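Local coordinates for designed helical repeat protein (Synthetic construct, PDB 5CWF), which is a de novo designed helical repeat protein, probably made to explore how repeat architectures can be built, at residues A163-I166 against A167-A171. Sequence-based numbering, arbitrary orientation. Where two conformers were deposited one is given.
Sequences AREI and ARQAA
In the conformer described, Glu165 OE1 accepts two N-H groups of Arg168, from NH2 at 2.8 Å and, less straight, from NE at 3.2 Å, and this side-on grip on one oxygen forms an i to i+3 salt bridge along helix 160-176, the last modelled helix of this designed helical repeat protein. Both nitrogens approach from the same face of the carboxylate, whose plane is turned 51° from the guanidinium. The Arg168 chain, its CG beside the backbone N (chi1 -70°), runs back along the helix, and the bend at chi3 lays its guanidinium over Arg164 O, which sits 3.8 Å above the centre of one face. With CG anti to the backbone N (chi1 177°) and a further bend at chi2, Glu165 places its carboxylate between the side chains of Arg168 and Gln169, three and four residues further on, so that its second oxygen serves a different donor: the anti lone pair of OE2 receives NE2 of Gln169 at 2.9 Å. Gln169 OE1 meanwhile accepts from Arg150 of helix 138-156, making the amide a bridge between neighbouring helices. Replacing Gln169 by a leucine would probably leave both Glu165 OE2 and the Arg150 guanidinium without this amide partner. Beneath this polar surface, Ile166 packs on Val151 and Ala170 on Leu147 of helix 138-156, while the backbone keeps its helical i+4 to i hydrogen bonds, as from Ala170 N to Ile166 O at 2.9 Å.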
loop_
_atom_site.group_PDB
_atom_site.type_symbol
_atom_site.label_atom_id
_atom_site.label_comp_id
_atom_site.label_asym_id
_atom_site.label_seq_id
_atom_site.Cartn_x
_atom_site.Cartn_y
_atom_site.Cartn_z
ATOM N N ALA A 163 -10.120 7.162 -9.174
ATOM C CA ALA A 163 -8.886 6.414 -8.912
ATOM C C ALA A 163 -8.180 6.042 -10.229
ATOM O O ALA A 163 -6.961 6.221 -10.372
ATOM C CB ALA A 163 -9.189 5.172 -8.098
ATOM N N ARG A 164 -8.943 5.571 -11.208
ATOM C CA ARG A 164 -8.352 5.183 -12.490
ATOM C C ARG A 164 -7.726 6.381 -13.203
ATOM O O ARG A 164 -6.681 6.254 -13.825
ATOM C CB ARG A 164 -9.394 4.501 -13.393
ATOM C CG ARG A 164 -9.679 3.055 -12.975
ATOM C CD ARG A 164 -10.532 2.292 -14.023
ATOM N NE ARG A 164 -11.895 2.788 -14.132
ATOM C CZ ARG A 164 -12.950 2.314 -13.470
ATOM N NH1 ARG A 164 -12.862 1.263 -12.664
ATOM N NH2 ARG A 164 -14.118 2.879 -13.658
ATOM N N GLU A 165 -8.367 7.544 -13.116
ATOM C CA GLU A 165 -7.808 8.752 -13.723
ATOM C C GLU A 165 -6.487 9.150 -13.080
ATOM O O GLU A 165 -5.552 9.570 -13.770
ATOM C CB GLU A 165 -8.798 9.914 -13.634
ATOM C CG GLU A 165 -8.239 11.212 -14.183
ATOM C CD GLU A 165 -7.748 11.070 -15.615
ATOM O OE1 GLU A 165 -8.431 10.401 -16.424
ATOM O OE2 GLU A 165 -6.665 11.612 -15.924
ATOM N N ILE A 166 -6.399 9.027 -11.762
ATOM C CA ILE A 166 -5.150 9.378 -11.079
ATOM C C ILE A 166 -4.050 8.407 -11.516
ATOM O O ILE A 166 -2.921 8.810 -11.711
ATOM C CB ILE A 166 -5.299 9.358 -9.548
ATOM C CG1 ILE A 166 -6.262 10.453 -9.077
ATOM C CG2 ILE A 166 -3.953 9.561 -8.866
ATOM C CD1 ILE A 166 -6.836 10.192 -7.699
ATOM N N ALA A 167 -4.384 7.136 -11.695
ATOM C CA ALA A 167 -3.389 6.154 -12.130
ATOM C C ALA A 167 -2.827 6.503 -13.499
ATOM O O ALA A 167 -1.610 6.377 -13.724
ATOM C CB ALA A 167 -3.991 4.745 -12.153
ATOM N N ARG A 168 -3.702 6.922 -14.410
ATOM C CA ARG A 168 -3.261 7.349 -15.743
ATOM C C ARG A 168 -2.386 8.602 -15.685
ATOM O O ARG A 168 -1.389 8.692 -16.390
ATOM C CB ARG A 168 -4.444 7.615 -16.681
ATOM C CG ARG A 168 -5.221 6.368 -17.130
ATOM C CD ARG A 168 -6.380 6.732 -18.071
ATOM N NE ARG A 168 -7.434 7.513 -17.429
ATOM C CZ ARG A 168 -8.637 7.047 -17.094
ATOM N NH1 ARG A 168 -8.979 5.785 -17.342
ATOM N NH2 ARG A 168 -9.513 7.859 -16.519
ATOM N N GLN A 169 -2.772 9.576 -14.867
ATOM C CA GLN A 169 -1.970 10.793 -14.725
ATOM C C GLN A 169 -0.602 10.499 -14.115
ATOM O O GLN A 169 0.397 11.084 -14.521
ATOM C CB GLN A 169 -2.685 11.829 -13.856
ATOM C CG GLN A 169 -3.904 12.461 -14.491
ATOM C CD GLN A 169 -4.697 13.295 -13.497
ATOM O OE1 GLN A 169 -4.154 13.749 -12.489
ATOM N NE2 GLN A 169 -5.982 13.498 -13.773
ATOM N N ALA A 170 -0.540 9.574 -13.160
ATOM C CA ALA A 170 0.753 9.217 -12.585
ATOM C C ALA A 170 1.652 8.568 -13.649
ATOM O O ALA A 170 2.836 8.894 -13.733
ATOM C CB ALA A 170 0.595 8.305 -11.393
ATOM N N ALA A 171 1.090 7.676 -14.463
ATOM C CA ALA A 171 1.860 7.015 -15.517
ATOM C C ALA A 171 2.344 8.019 -16.570
ATOM O O ALA A 171 3.443 7.881 -17.112
ATOM C CB ALA A 171 1.028 5.920 -16.171
#